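CBS domain protein (Bacillus anthracis, PDB 3LQN) is of unknown function but carries two CBS domains in tandem, an arrangement that in related proteins often binds adenine nucleotides. Local coordinates at residues H61-T66 and F118-N123; M68-I73 and I79-L84. All blocks are in the same frame, centred on the assembly; numbering follows the deposited sequence.

Contact 1: H61-T66 and F118-N123. With FMT (formic acid), chain H.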
loop_
_atom_site.group_PDB
_atom_site.type_symbol
_atom_site.label_atom_id
_atom_site.label_comp_id
_atom_site.label_asym_id
_atom_site.label_seq_id
_atom_site.Cartn_x
_atom_site.Cartn_y
_atom_site.Cartn_z
ATOM N N HIS A 61 -10.783 -15.096 8.546
ATOM C CA HIS A 61 -12.057 -14.373 8.695
ATOM C C HIS A 61 -12.137 -13.074 7.917
ATOM O O HIS A 61 -13.203 -12.642 7.498
ATOM C CB HIS A 61 -12.320 -14.085 10.167
ATOM C CG HIS A 61 -12.909 -15.245 10.893
ATOM N ND1 HIS A 61 -14.054 -15.137 11.651
ATOM C CD2 HIS A 61 -12.543 -16.543 10.935
ATOM C CE1 HIS A 61 -14.348 -16.325 12.155
ATOM N NE2 HIS A 61 -13.452 -17.195 11.735
ATOM N N GLY A 62 -11.013 -12.425 7.715
ATOM C CA GLY A 62 -11.048 -11.161 7.045
ATOM C C GLY A 62 -9.689 -10.547 7.081
ATOM O O GLY A 62 -8.745 -11.196 7.487
ATOM N N LEU A 63 -9.611 -9.292 6.688
ATOM C CA LEU A 63 -8.342 -8.548 6.678
ATOM C C LEU A 63 -8.552 -7.282 7.485
ATOM O O LEU A 63 -9.654 -6.720 7.460
ATOM C CB LEU A 63 -7.987 -8.066 5.280
ATOM C CG LEU A 63 -7.048 -8.824 4.338
ATOM C CD1 LEU A 63 -6.781 -7.979 3.053
ATOM C CD2 LEU A 63 -5.748 -9.155 5.040
ATOM N N ILE A 64 -7.499 -6.771 8.115
ATOM C CA ILE A 64 -7.625 -5.439 8.732
ATOM C C ILE A 64 -6.437 -4.646 8.344
ATOM O O ILE A 64 -5.334 -5.203 8.383
ATOM C CB ILE A 64 -7.860 -5.517 10.249
ATOM C CG1 ILE A 64 -8.014 -4.091 10.830
ATOM C CG2 ILE A 64 -6.721 -6.287 10.974
ATOM C CD1 ILE A 64 -8.490 -4.088 12.330
ATOM N N SER A 65 -6.633 -3.375 7.933
ATOM C CA SER A 65 -5.530 -2.517 7.490
ATOM C C SER A 65 -5.426 -1.262 8.346
ATOM O O SER A 65 -6.367 -0.934 9.012
ATOM C CB SER A 65 -5.762 -2.088 6.019
ATOM O OG SER A 65 -6.886 -1.218 5.921
ATOM N N THR A 66 -4.304 -0.570 8.287
ATOM C CA THR A 66 -4.171 0.676 8.996
ATOM C C THR A 66 -5.168 1.697 8.457
ATOM O O THR A 66 -5.699 2.517 9.212
ATOM C CB THR A 66 -2.729 1.209 8.876
ATOM O OG1 THR A 66 -1.835 0.197 9.361
ATOM C CG2 THR A 66 -2.553 2.489 9.684
ATOM N N PHE A 118 -3.121 -6.905 -1.864
ATOM C CA PHE A 118 -2.779 -8.211 -1.381
ATOM C C PHE A 118 -3.894 -9.145 -1.003
ATOM O O PHE A 118 -5.008 -8.793 -0.576
ATOM C CB PHE A 118 -1.542 -8.231 -0.458
ATOM C CG PHE A 118 -1.838 -8.322 1.014
ATOM C CD1 PHE A 118 -2.532 -9.414 1.544
ATOM C CD2 PHE A 118 -1.337 -7.362 1.880
ATOM C CE1 PHE A 118 -2.775 -9.502 2.922
ATOM C CE2 PHE A 118 -1.542 -7.457 3.220
ATOM C CZ PHE A 118 -2.267 -8.542 3.754
ATOM N N ILE A 119 -3.532 -10.387 -1.208
ATOM C CA ILE A 119 -4.492 -11.424 -1.363
ATOM C C ILE A 119 -4.031 -12.505 -0.432
ATOM O O ILE A 119 -2.838 -12.826 -0.375
ATOM C CB ILE A 119 -4.412 -11.938 -2.775
ATOM C CG1 ILE A 119 -4.867 -10.843 -3.757
ATOM C CG2 ILE A 119 -5.217 -13.251 -2.927
ATOM C CD1 ILE A 119 -4.248 -11.016 -5.172
ATOM N N CYS A 120 -4.988 -13.082 0.269
ATOM C CA CYS A 120 -4.676 -14.134 1.182
ATOM C C CYS A 120 -4.806 -15.455 0.457
ATOM O O CYS A 120 -5.726 -15.649 -0.321
ATOM C CB CYS A 120 -5.675 -14.102 2.350
ATOM S SG CYS A 120 -5.493 -12.633 3.432
ATOM N N ALA A 121 -3.891 -16.358 0.777
ATOM C CA ALA A 121 -3.883 -17.715 0.300
ATOM C C ALA A 121 -4.408 -18.586 1.416
ATOM O O ALA A 121 -3.996 -18.428 2.543
ATOM C CB ALA A 121 -2.479 -18.113 -0.024
ATOM N N VAL A 122 -5.290 -19.535 1.082
ATOM C CA VAL A 122 -5.796 -20.491 2.053
ATOM C C VAL A 122 -5.665 -21.892 1.449
ATOM O O VAL A 122 -5.496 -22.035 0.234
ATOM C CB VAL A 122 -7.254 -20.217 2.383
ATOM C CG1 VAL A 122 -7.405 -18.809 3.057
ATOM C CG2 VAL A 122 -8.086 -20.313 1.135
ATOM N N ASN A 123 -5.678 -22.906 2.296
ATOM C CA ASN A 123 -5.711 -24.279 1.776
ATOM C C ASN A 123 -7.134 -24.744 1.594
ATOM O O ASN A 123 -8.073 -23.979 1.812
ATOM C CB ASN A 123 -4.813 -25.267 2.547
ATOM C CG ASN A 123 -5.378 -25.688 3.905
ATOM O OD1 ASN A 123 -6.471 -25.290 4.300
ATOM N ND2 ASN A 123 -4.611 -26.503 4.625
HETATM C C FMT H . 2.098 0.322 8.207
HETATM O O1 FMT H . 2.974 -0.479 8.521
HETATM O O2 FMT H . 1.431 0.929 9.034
#
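L63 of strand 60-65 reaches across to F118 and C120 of strand 118-122, and the whole contact runs through this one leucine. Its CB points at the opposing strand, and CG hangs from it at a chi1 of -96°, away from the usual staggered positions. CD1 lies 4.1 Å from the carbonyl O of F118. CD2 does most of the work: it sits 3.7 Å from CE1 of the F118 ring, meeting it obliquely, and 3.8 Å from SG of C120, so that ring and sulfur share one methyl. SG comes from a CB that also faces the first strand, whereas the CB of F118 leaves its strand to the side and only the far part of the ring meets the leucine. The CA atoms of L63 and C120 are 8.7 Å apart, so side chains rather than a backbone ladder span the gap. The two strands belong to different CBS domains, and the pair fits the tandem arrangement, the Bateman module, in which two such domains pack strand against strand. Behind L63, I64 turns the other way onto I51, V53 and L36 within its own domain, while H61 and G62 both face V53 as a classic beta bulge. The F118 side chain also touches A50 of strand 50-54. At the end of the strand, S65 takes the N-cap position, its OG bonded to the backbone N of M68. T66 OG1, in one of two conformers, makes a weak 3.4 Å hydrogen bond to O2 of a formic acid, probably from the crystallisation liquor.

Contact 2: M68-I73 and I79-L84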
loop_
_atom_site.group_PDB
_atom_site.type_symbol
_atom_site.label_atom_id
_atom_site.label_comp_id
_atom_site.label_asym_id
_atom_site.label_seq_id
_atom_site.Cartn_x
_atom_site.Cartn_y
_atom_site.Cartn_z
ATOM N N MET A 68 -8.210 0.934 7.434
ATOM C CA MET A 68 -9.534 0.589 7.961
ATOM C C MET A 68 -9.650 1.116 9.403
ATOM O O MET A 68 -10.660 1.682 9.803
ATOM C CB MET A 68 -9.799 -0.920 7.993
ATOM C CG MET A 68 -9.981 -1.521 6.630
ATOM S SD MET A 68 -10.051 -3.300 6.797
ATOM C CE MET A 68 -9.265 -3.763 5.270
ATOM N N ILE A 69 -8.552 0.971 10.116
ATOM C CA ILE A 69 -8.520 1.476 11.488
ATOM C C ILE A 69 -8.676 2.980 11.587
ATOM O O ILE A 69 -9.533 3.476 12.359
ATOM C CB ILE A 69 -7.257 1.004 12.210
ATOM C CG1 ILE A 69 -7.321 -0.543 12.338
ATOM C CG2 ILE A 69 -7.218 1.648 13.640
ATOM C CD1 ILE A 69 -6.021 -1.150 13.062
ATOM N N LEU A 70 -7.855 3.707 10.832
ATOM C CA LEU A 70 -7.919 5.181 10.867
ATOM C C LEU A 70 -9.285 5.694 10.305
ATOM O O LEU A 70 -9.874 6.604 10.858
ATOM C CB LEU A 70 -6.755 5.783 10.085
ATOM C CG LEU A 70 -5.394 5.371 10.679
ATOM C CD1 LEU A 70 -4.268 5.929 9.759
ATOM C CD2 LEU A 70 -5.274 5.885 12.137
ATOM N N ASP A 71 -9.809 5.030 9.281
ATOM C CA ASP A 71 -11.137 5.420 8.729
ATOM C C ASP A 71 -12.207 5.252 9.816
ATOM O O ASP A 71 -13.195 5.992 9.890
ATOM C CB ASP A 71 -11.513 4.506 7.553
ATOM C CG ASP A 71 -10.778 4.869 6.277
ATOM O OD1 ASP A 71 -10.089 5.893 6.286
ATOM O OD2 ASP A 71 -10.870 4.136 5.284
ATOM N N GLY A 72 -11.995 4.271 10.657
ATOM C CA GLY A 72 -12.920 3.925 11.709
ATOM C C GLY A 72 -12.945 4.964 12.795
ATOM O O GLY A 72 -13.887 4.991 13.555
ATOM N N ILE A 73 -11.908 5.793 12.890
ATOM C CA ILE A 73 -11.881 6.858 13.881
ATOM C C ILE A 73 -11.738 8.250 13.221
ATOM O O ILE A 73 -11.222 9.189 13.813
ATOM C CB ILE A 73 -10.762 6.669 14.922
ATOM C CG1 ILE A 73 -9.421 6.474 14.247
ATOM C CG2 ILE A 73 -11.051 5.467 15.817
ATOM C CD1 ILE A 73 -8.247 6.528 15.202
ATOM N N ILE A 79 -8.358 12.928 13.656
ATOM C CA ILE A 79 -8.412 11.470 13.758
ATOM C C ILE A 79 -8.605 11.209 15.240
ATOM O O ILE A 79 -7.781 11.641 16.057
ATOM C CB ILE A 79 -7.127 10.813 13.246
ATOM C CG1 ILE A 79 -6.872 11.104 11.737
ATOM C CG2 ILE A 79 -7.178 9.298 13.510
ATOM C CD1 ILE A 79 -7.985 10.552 10.688
ATOM N N GLU A 80 -9.689 10.529 15.594
ATOM C CA GLU A 80 -10.135 10.432 16.999
ATOM C C GLU A 80 -9.541 9.229 17.731
ATOM O O GLU A 80 -10.255 8.241 18.062
ATOM C CB GLU A 80 -11.654 10.422 17.064
ATOM C CG GLU A 80 -12.269 11.639 16.429
ATOM C CD GLU A 80 -13.776 11.704 16.537
ATOM O OE1 GLU A 80 -14.407 10.655 16.525
ATOM O OE2 GLU A 80 -14.329 12.832 16.611
ATOM N N PHE A 81 -8.230 9.281 17.979
ATOM C CA PHE A 81 -7.499 8.125 18.504
ATOM C C PHE A 81 -7.977 7.635 19.888
ATOM O O PHE A 81 -7.772 6.477 20.231
ATOM C CB PHE A 81 -5.976 8.362 18.514
ATOM C CG PHE A 81 -5.359 8.416 17.132
ATOM C CD1 PHE A 81 -5.349 7.300 16.319
ATOM C CD2 PHE A 81 -4.824 9.594 16.641
ATOM C CE1 PHE A 81 -4.797 7.359 15.044
ATOM C CE2 PHE A 81 -4.274 9.666 15.399
ATOM C CZ PHE A 81 -4.249 8.546 14.588
ATOM N N GLU A 82 -8.579 8.521 20.671
ATOM C CA GLU A 82 -9.072 8.111 21.973
ATOM C C GLU A 82 -10.132 7.041 21.828
ATOM O O GLU A 82 -10.355 6.238 22.749
ATOM C CB GLU A 82 -9.640 9.307 22.744
ATOM C CG GLU A 82 -10.896 9.891 22.129
ATOM C CD GLU A 82 -10.611 10.896 21.006
ATOM O OE1 GLU A 82 -9.416 11.122 20.671
ATOM O OE2 GLU A 82 -11.595 11.458 20.462
ATOM N N ARG A 83 -10.808 7.025 20.687
ATOM C CA ARG A 83 -11.772 5.948 20.425
ATOM C C ARG A 83 -11.209 4.546 20.292
ATOM O O ARG A 83 -11.966 3.568 20.408
ATOM C CB ARG A 83 -12.612 6.245 19.185
ATOM C CG ARG A 83 -13.320 7.608 19.214
ATOM C CD ARG A 83 -14.762 7.533 18.833
ATOM N NE ARG A 83 -14.993 7.145 17.454
ATOM C CZ ARG A 83 -15.644 6.043 17.095
ATOM N NH1 ARG A 83 -15.807 5.759 15.810
ATOM N NH2 ARG A 83 -16.133 5.227 18.024
ATOM N N LEU A 84 -9.915 4.407 20.002
ATOM C CA LEU A 84 -9.411 3.070 19.732
ATOM C C LEU A 84 -9.532 2.140 20.907
ATOM O O LEU A 84 -9.755 0.960 20.718
ATOM C CB LEU A 84 -7.944 3.060 19.261
ATOM C CG LEU A 84 -7.725 3.837 17.945
ATOM C CD1 LEU A 84 -6.182 4.029 17.823
ATOM C CD2 LEU A 84 -8.351 3.041 16.791
#
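I73, just after helix 66-72, sets its side chain against the segment I79-L84, whose residues 81-84 are 3-10 helix. CG1 stands in the crowded position between the backbone N and the carbonyl carbon (chi1 53°), which sets CD1 against I79 CG2, at 3.4 Å a tight contact. CG2 takes the other branch, 3.8 Å from R83 CB and equally far from CD2 of L84. I69, one turn back on the helix, meets that same CD2 with its CG2 at 3.6 Å. F81 is modelled in two conformers; in one of them its ring lies beside I73 CD1 and has L70 CD2 at its edge. The backbone adds one bond: E80 N donates to I73 O over 2.7 Å, almost straight at 174° and in the carbonyl plane. E80 is the centre of an inverse gamma turn, and the R83 backbone N bonds back to E80 O. A long salt bridge links R83 NE to E80 OE1. Further out, I69 and L84 rest on helix 36-46, and that F81 conformer stacks on F81 of the second subunit. One nearly linear backbone hydrogen bond thus ties I73 to E80 beside a cluster of apolar side chains, which probably sets how the chain returns to the helix end.

Overall arrangement
Contact 1 lies about 3 Å from the centre of the chain and contact 2 about 20 Å from it; their own centres are 21 Å apart. Strand 60-65 runs straight into helix 66-72, so the first segments of both contacts follow each other almost without a break. The chain then turns back at 79-84, completing contact 2, and reaches strand 118-122 of the second CBS domain only later. The two contacts also touch, L63 O against M68 SD and I64 CD1 against I69 CG1. Contact 1 thus joins the two domains within a subunit, whereas contact 2 has residues, such as L70, I79 and F81, that also meet the second subunit.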